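Local coordinates for chitinase A (Cycas revoluta, PDB 4MNK), which probably hydrolyses chitin as a family 18, class V plant chitinase and binds N-acetylglucosamine oligomers, at residues A[18-28]-A[330-340]. Sequence-based numbering, arbitrary orientation. Where two conformers were deposited one is given.
Sequences FPPSKINSRLF and VNQDIDAILPK. With NAG (2-acetamido-2-deoxy-beta-D-glucopyranose), chain B.
Phe-18 lays one face of its ring over the backbone of Asn-331, whose CA stands 3.7 Å from the ring centroid in a CH-pi contact. The opposite face carries CB of Lys-22 from its own segment; turning CG anti to the backbone N (chi1 -161°) brings the ring there, with CD1 against Ile-334 CG2. Val-330 shows how one branched side chain can serve two neighbours: CG2 meets Ile-23 CG1 at 4.0 Å, while CG1 lies 3.7 Å from Phe-28 CZ, which also reaches Pro-339 CB. Leu-27 works as a second fork, CD1 resting on Ala-336 CB (3.9 Å), Pro-339 CB and Lys-340 N, CD2 lying across the Lys-340 chain. No direct hydrogen bond joins the segments; instead one water donates to Lys-22 O and Ile-334 O, another to Leu-27 O and Pro-339 O. Asp-333 OD2 takes the N-H of Leu-338 on its syn lone pair (2.8 Å), and Gln-332 NE2 donates to O7 of the bound sugar (2.9 Å). The contact thus packs the loop joining parallel strands 5-11 and 30-36 of the TIM barrel against the link after strand 324-328 and the first turn of helix 337-346; Ile-23 also touches Trp-10 and helix 52-63.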
ATOM      1  N   PHE A  18      -8.237   0.194 -16.798  1.00 11.05           N
ATOM      2  CA  PHE A  18      -8.465   1.300 -15.872  1.00 10.11           C
ATOM      3  C   PHE A  18      -7.375   2.359 -16.044  1.00  9.54           C
ATOM      4  O   PHE A  18      -6.433   2.425 -15.250  1.00  9.26           O
ATOM      5  CB  PHE A  18      -8.517   0.784 -14.427  1.00 10.04           C
ATOM      6  CG  PHE A  18      -9.185   1.727 -13.461  1.00  9.39           C
ATOM      7  CD1 PHE A  18     -10.569   1.721 -13.303  1.00  9.79           C
ATOM      8  CD2 PHE A  18      -8.430   2.611 -12.696  1.00  9.46           C
ATOM      9  CE1 PHE A  18     -11.187   2.586 -12.406  1.00  9.91           C
ATOM     10  CE2 PHE A  18      -9.039   3.474 -11.795  1.00  9.61           C
ATOM     11  CZ  PHE A  18     -10.419   3.465 -11.650  1.00  9.52           C
ATOM     12  N   PRO A  19      -7.487   3.190 -17.097  1.00  9.30           N
ATOM     13  CA  PRO A  19      -6.505   4.257 -17.289  1.00  8.98           C
ATOM     14  C   PRO A  19      -6.623   5.317 -16.188  1.00  8.43           C
ATOM     15  O   PRO A  19      -7.654   5.385 -15.519  1.00  8.14           O
ATOM     16  CB  PRO A  19      -6.878   4.836 -18.657  1.00  9.38           C
ATOM     17  CG  PRO A  19      -8.317   4.513 -18.825  1.00  9.75           C
ATOM     18  CD  PRO A  19      -8.519   3.193 -18.152  1.00  9.46           C
ATOM     19  N   PRO A  20      -5.571   6.134 -15.987  1.00  8.02           N
ATOM     20  CA  PRO A  20      -5.620   7.149 -14.928  1.00  7.76           C
ATOM     21  C   PRO A  20      -6.828   8.087 -15.009  1.00  7.72           C
ATOM     22  O   PRO A  20      -7.275   8.603 -13.984  1.00  7.67           O
ATOM     23  CB  PRO A  20      -4.311   7.916 -15.130  1.00  7.73           C
ATOM     24  CG  PRO A  20      -3.388   6.887 -15.690  1.00  7.86           C
ATOM     25  CD  PRO A  20      -4.244   6.086 -16.630  1.00  7.96           C
ATOM     26  N   SER A  21      -7.363   8.286 -16.213  1.00  7.97           N
ATOM     27  CA  SER A  21      -8.541   9.129 -16.406  1.00  8.29           C
ATOM     28  C   SER A  21      -9.786   8.627 -15.665  1.00  8.29           C
ATOM     29  O   SER A  21     -10.715   9.395 -15.425  1.00  8.39           O
ATOM     30  CB  SER A  21      -8.849   9.285 -17.897  1.00  8.41           C
ATOM     31  OG  SER A  21      -9.141   8.028 -18.487  1.00  9.70           O
ATOM     32  N   LYS A  22      -9.790   7.344 -15.303  1.00  8.42           N
ATOM     33  CA  LYS A  22     -10.921   6.731 -14.607  1.00  8.97           C
ATOM     34  C   LYS A  22     -10.885   6.915 -13.090  1.00  8.48           C
ATOM     35  O   LYS A  22     -11.889   6.673 -12.418  1.00  8.78           O
ATOM     36  CB  LYS A  22     -11.021   5.242 -14.947  1.00  9.41           C
ATOM     37  CG  LYS A  22     -11.542   4.958 -16.345  1.00 11.21           C
ATOM     38  CD  LYS A  22     -11.891   3.486 -16.507  1.00 14.23           C
ATOM     39  CE  LYS A  22     -12.651   3.233 -17.799  1.00 16.21           C
ATOM     40  NZ  LYS A  22     -14.040   3.762 -17.745  1.00 17.85           N
ATOM     41  N   ILE A  23      -9.738   7.337 -12.556  1.00  8.06           N
ATOM     42  CA  ILE A  23      -9.596   7.569 -11.117  1.00  7.83           C
ATOM     43  C   ILE A  23     -10.448   8.759 -10.697  1.00  7.93           C
ATOM     44  O   ILE A  23     -10.362   9.831 -11.299  1.00  7.92           O
ATOM     45  CB  ILE A  23      -8.126   7.851 -10.718  1.00  7.62           C
ATOM     46  CG1 ILE A  23      -7.210   6.691 -11.132  1.00  7.60           C
ATOM     47  CG2 ILE A  23      -8.019   8.129  -9.212  1.00  7.74           C
ATOM     48  CD1 ILE A  23      -5.727   7.022 -11.075  1.00  7.92           C
ATOM     49  N   ASN A  24     -11.276   8.579  -9.671  1.00  8.05           N
ATOM     50  CA  ASN A  24     -12.002   9.714  -9.120  1.00  8.25           C
ATOM     51  C   ASN A  24     -11.098  10.492  -8.168  1.00  8.07           C
ATOM     52  O   ASN A  24     -11.127  10.277  -6.948  1.00  8.05           O
ATOM     53  CB  ASN A  24     -13.305   9.294  -8.435  1.00  8.63           C
ATOM     54  CG  ASN A  24     -14.164  10.485  -8.049  1.00  9.59           C
ATOM     55  OD1 ASN A  24     -13.707  11.628  -8.078  1.00 10.66           O
ATOM     56  ND2 ASN A  24     -15.411  10.225  -7.684  1.00 10.96           N
ATOM     57  N   SER A  25     -10.289  11.390  -8.721  0.50  7.91           N
ATOM     58  CA  SER A  25      -9.287  12.092  -7.919  0.50  7.78           C
ATOM     59  C   SER A  25      -9.872  13.115  -6.939  0.50  7.87           C
ATOM     60  O   SER A  25      -9.139  13.661  -6.114  0.50  7.73           O
ATOM     61  CB  SER A  25      -8.228  12.732  -8.814  0.50  7.85           C
ATOM     62  OG  SER A  25      -8.837  13.487  -9.841  0.50  7.49           O
ATOM     63  N   ARG A  26     -11.182  13.358  -7.019  1.00  8.13           N
ATOM     64  CA  ARG A  26     -11.880  14.192  -6.033  1.00  8.68           C
ATOM     65  C   ARG A  26     -11.847  13.569  -4.638  1.00  8.31           C
ATOM     66  O   ARG A  26     -11.999  14.268  -3.640  1.00  8.64           O
ATOM     67  CB  ARG A  26     -13.338  14.411  -6.445  1.00  9.36           C
ATOM     68  CG  ARG A  26     -13.532  15.245  -7.699  1.00 11.74           C
ATOM     69  CD  ARG A  26     -14.995  15.279  -8.129  1.00 15.69           C
ATOM     70  NE  ARG A  26     -15.452  13.997  -8.665  1.00 18.42           N
ATOM     71  CZ  ARG A  26     -15.379  13.640  -9.947  1.00 19.64           C
ATOM     72  NH1 ARG A  26     -14.865  14.464 -10.850  1.00 20.39           N
ATOM     73  NH2 ARG A  26     -15.825  12.450 -10.325  1.00 20.85           N
ATOM     74  N   LEU A  27     -11.646  12.254  -4.586  1.00  7.69           N
ATOM     75  CA  LEU A  27     -11.719  11.493  -3.341  1.00  7.33           C
ATOM     76  C   LEU A  27     -10.352  11.305  -2.680  1.00  7.08           C
ATOM     77  O   LEU A  27     -10.232  10.604  -1.671  1.00  7.23           O
ATOM     78  CB  LEU A  27     -12.395  10.140  -3.604  1.00  7.64           C
ATOM     79  CG  LEU A  27     -13.780  10.221  -4.264  1.00  7.98           C
ATOM     80  CD1 LEU A  27     -14.317   8.835  -4.572  1.00  8.42           C
ATOM     81  CD2 LEU A  27     -14.773  11.007  -3.411  1.00  9.02           C
ATOM     82  N   PHE A  28      -9.331  11.950  -3.240  1.00  6.68           N
ATOM     83  CA  PHE A  28      -7.954  11.766  -2.792  1.00  6.58           C
ATOM     84  C   PHE A  28      -7.224  13.087  -2.621  1.00  6.57           C
ATOM     85  O   PHE A  28      -7.575  14.090  -3.245  1.00  6.80           O
ATOM     86  CB  PHE A  28      -7.186  10.885  -3.783  1.00  6.88           C
ATOM     87  CG  PHE A  28      -7.762   9.511  -3.930  1.00  6.48           C
ATOM     88  CD1 PHE A  28      -7.430   8.509  -3.030  1.00  6.89           C
ATOM     89  CD2 PHE A  28      -8.655   9.219  -4.960  1.00  6.80           C
ATOM     90  CE1 PHE A  28      -7.970   7.235  -3.155  1.00  7.36           C
ATOM     91  CE2 PHE A  28      -9.200   7.946  -5.090  1.00  7.12           C
ATOM     92  CZ  PHE A  28      -8.856   6.953  -4.186  1.00  7.24           C
ATOM     93  N   VAL A 330      -6.445   1.402  -6.655  1.00  5.87           N
ATOM     94  CA  VAL A 330      -7.676   2.097  -7.057  1.00  6.22           C
ATOM     95  C   VAL A 330      -8.405   1.504  -8.267  1.00  6.29           C
ATOM     96  O   VAL A 330      -9.609   1.703  -8.417  1.00  6.50           O
ATOM     97  CB  VAL A 330      -7.464   3.627  -7.229  1.00  6.17           C
ATOM     98  CG1 VAL A 330      -6.996   4.248  -5.918  1.00  6.99           C
ATOM     99  CG2 VAL A 330      -6.484   3.936  -8.361  1.00  6.79           C
ATOM    100  N   ASN A 331      -7.680   0.778  -9.114  1.00  6.38           N
ATOM    101  CA  ASN A 331      -8.283   0.072 -10.246  1.00  6.56           C
ATOM    102  C   ASN A 331      -9.218  -1.057  -9.814  1.00  6.80           C
ATOM    103  O   ASN A 331     -10.026  -1.529 -10.610  1.00  7.20           O
ATOM    104  CB  ASN A 331      -7.196  -0.493 -11.163  1.00  6.73           C
ATOM    105  CG  ASN A 331      -6.327  -1.524 -10.469  1.00  6.27           C
ATOM    106  OD1 ASN A 331      -6.217  -2.671 -10.907  1.00  8.39           O
ATOM    107  ND2 ASN A 331      -5.715  -1.126  -9.371  1.00  5.09           N
ATOM    108  N   GLN A 332      -9.108  -1.480  -8.556  1.00  6.75           N
ATOM    109  CA  GLN A 332      -9.874  -2.620  -8.047  1.00  6.95           C
ATOM    110  C   GLN A 332     -11.275  -2.259  -7.544  1.00  7.18           C
ATOM    111  O   GLN A 332     -12.060  -3.147  -7.199  1.00  7.30           O
ATOM    112  CB  GLN A 332      -9.085  -3.327  -6.947  1.00  6.80           C
ATOM    113  CG  GLN A 332      -7.767  -3.937  -7.404  1.00  7.69           C
ATOM    114  CD  GLN A 332      -6.906  -4.403  -6.240  1.00  8.36           C
ATOM    115  OE1 GLN A 332      -6.931  -3.816  -5.151  1.00  8.68           O
ATOM    116  NE2 GLN A 332      -6.134  -5.455  -6.463  1.00  9.43           N
ATOM    117  N   ASP A 333     -11.572  -0.961  -7.491  1.00  7.27           N
ATOM    118  CA  ASP A 333     -12.891  -0.454  -7.117  1.00  7.59           C
ATOM    119  C   ASP A 333     -13.284   0.554  -8.193  1.00  7.92           C
ATOM    120  O   ASP A 333     -13.144   1.772  -8.016  1.00  7.74           O
ATOM    121  CB  ASP A 333     -12.831   0.189  -5.726  1.00  7.62           C
ATOM    122  CG  ASP A 333     -14.197   0.606  -5.188  1.00  7.54           C
ATOM    123  OD1 ASP A 333     -15.204   0.618  -5.933  1.00  7.29           O
ATOM    124  OD2 ASP A 333     -14.253   0.939  -3.987  1.00  7.72           O
ATOM    125  N   ILE A 334     -13.760   0.034  -9.319  1.00  8.60           N
ATOM    126  CA  ILE A 334     -13.942   0.858 -10.516  1.00  9.60           C
ATOM    127  C   ILE A 334     -14.960   1.984 -10.333  1.00  9.63           C
ATOM    128  O   ILE A 334     -14.821   3.045 -10.941  1.00  9.61           O
ATOM    129  CB  ILE A 334     -14.212   0.015 -11.799  1.00 10.26           C
ATOM    130  CG1 ILE A 334     -15.550  -0.727 -11.721  1.00 11.51           C
ATOM    131  CG2 ILE A 334     -13.052  -0.951 -12.061  1.00 10.56           C
ATOM    132  CD1 ILE A 334     -16.027  -1.283 -13.056  1.00 13.08           C
ATOM    133  N   ASP A 335     -15.955   1.766  -9.476  1.00  9.77           N
ATOM    134  CA  ASP A 335     -16.968   2.785  -9.193  1.00 10.28           C
ATOM    135  C   ASP A 335     -16.605   3.673  -7.997  1.00  9.78           C
ATOM    136  O   ASP A 335     -17.387   4.541  -7.600  1.00 10.08           O
ATOM    137  CB  ASP A 335     -18.343   2.133  -8.996  1.00 10.95           C
ATOM    138  CG  ASP A 335     -18.885   1.515 -10.274  1.00 12.72           C
ATOM    139  OD1 ASP A 335     -18.804   2.171 -11.332  1.00 14.43           O
ATOM    140  OD2 ASP A 335     -19.393   0.376 -10.221  1.00 14.78           O
ATOM    141  N   ALA A 336     -15.413   3.452  -7.442  1.00  9.23           N
ATOM    142  CA  ALA A 336     -14.904   4.199  -6.282  1.00  8.85           C
ATOM    143  C   ALA A 336     -15.875   4.233  -5.092  1.00  8.52           C
ATOM    144  O   ALA A 336     -16.038   5.261  -4.427  1.00  8.43           O
ATOM    145  CB  ALA A 336     -14.473   5.616  -6.688  1.00  8.98           C
ATOM    146  N   ILE A 337     -16.502   3.089  -4.825  1.00  8.15           N
ATOM    147  CA  ILE A 337     -17.452   2.955  -3.724  1.00  8.28           C
ATOM    148  C   ILE A 337     -16.762   3.163  -2.375  1.00  7.58           C
ATOM    149  O   ILE A 337     -17.216   3.953  -1.544  1.00  7.71           O
ATOM    150  CB  ILE A 337     -18.154   1.567  -3.761  1.00  8.37           C
ATOM    151  CG1 ILE A 337     -18.860   1.339  -5.109  1.00  9.96           C
ATOM    152  CG2 ILE A 337     -19.098   1.381  -2.561  1.00  9.27           C
ATOM    153  CD1 ILE A 337     -19.908   2.385  -5.495  1.00 11.82           C
ATOM    154  N   LEU A 338     -15.651   2.465  -2.171  1.00  7.09           N
ATOM    155  CA  LEU A 338     -14.959   2.526  -0.892  1.00  6.81           C
ATOM    156  C   LEU A 338     -14.169   3.825  -0.686  1.00  6.68           C
ATOM    157  O   LEU A 338     -14.196   4.380   0.409  1.00  6.50           O
ATOM    158  CB  LEU A 338     -14.122   1.265  -0.651  1.00  6.89           C
ATOM    159  CG  LEU A 338     -14.925  -0.043  -0.692  1.00  7.00           C
ATOM    160  CD1 LEU A 338     -14.018  -1.228  -0.451  1.00  7.40           C
ATOM    161  CD2 LEU A 338     -16.079  -0.038   0.312  1.00  7.19           C
ATOM    162  N   PRO A 339     -13.490   4.337  -1.738  1.00  6.76           N
ATOM    163  CA  PRO A 339     -12.905   5.669  -1.558  1.00  6.82           C
ATOM    164  C   PRO A 339     -13.927   6.768  -1.225  1.00  6.88           C
ATOM    165  O   PRO A 339     -13.598   7.697  -0.490  1.00  6.43           O
ATOM    166  CB  PRO A 339     -12.211   5.925  -2.901  1.00  6.83           C
ATOM    167  CG  PRO A 339     -11.833   4.560  -3.366  1.00  7.12           C
ATOM    168  CD  PRO A 339     -13.015   3.711  -2.987  1.00  6.74           C
ATOM    169  N   LYS A 340     -15.153   6.656  -1.737  1.00  7.10           N
ATOM    170  CA  LYS A 340     -16.201   7.625  -1.411  1.00  7.58           C
ATOM    171  C   LYS A 340     -16.603   7.589   0.066  1.00  7.34           C
ATOM    172  O   LYS A 340     -16.641   8.628   0.725  1.00  7.29           O
ATOM    173  CB  LYS A 340     -17.419   7.454  -2.330  1.00  8.01           C
ATOM    174  CG  LYS A 340     -18.610   8.372  -2.025  1.00  9.40           C
ATOM    175  CD  LYS A 340     -18.263   9.854  -2.121  1.00 11.04           C
ATOM    176  CE  LYS A 340     -19.512  10.717  -1.996  1.00 12.00           C
ATOM    177  NZ  LYS A 340     -19.207  12.091  -1.503  1.00 13.20           N
TER
HETATM  178  C1  NAG B   2       0.255  -6.641  -6.037  1.00 16.76           C
HETATM  179  C2  NAG B   2      -0.987  -7.054  -6.819  1.00 16.17           C
HETATM  180  C3  NAG B   2      -0.595  -7.789  -8.098  1.00 17.22           C
HETATM  181  C4  NAG B   2       0.468  -7.031  -8.904  1.00 18.43           C
HETATM  182  C5  NAG B   2       1.580  -6.455  -8.012  1.00 18.20           C
HETATM  183  C6  NAG B   2       2.441  -5.446  -8.771  1.00 18.91           C
HETATM  184  C7  NAG B   2      -3.017  -7.445  -5.519  1.00 13.09           C
HETATM  185  C8  NAG B   2      -3.802  -8.427  -4.703  1.00 13.35           C
HETATM  186  N2  NAG B   2      -1.858  -7.886  -6.008  1.00 14.38           N
HETATM  187  O3  NAG B   2      -1.750  -7.976  -8.886  1.00 17.26           O
HETATM  188  O4  NAG B   2       1.052  -7.915  -9.841  1.00 19.96           O
HETATM  189  O5  NAG B   2       1.063  -5.817  -6.854  1.00 17.18           O
HETATM  190  O6  NAG B   2       1.688  -4.291  -9.080  1.00 19.97           O
HETATM  191  O7  NAG B   2      -3.451  -6.308  -5.703  1.00 11.93           O
HETATM  192  O   HOH W   1     -13.389   5.389 -10.448  1.00 11.15           O
HETATM  193  O   HOH W   2     -10.918   8.387  -0.193  1.00  7.94           O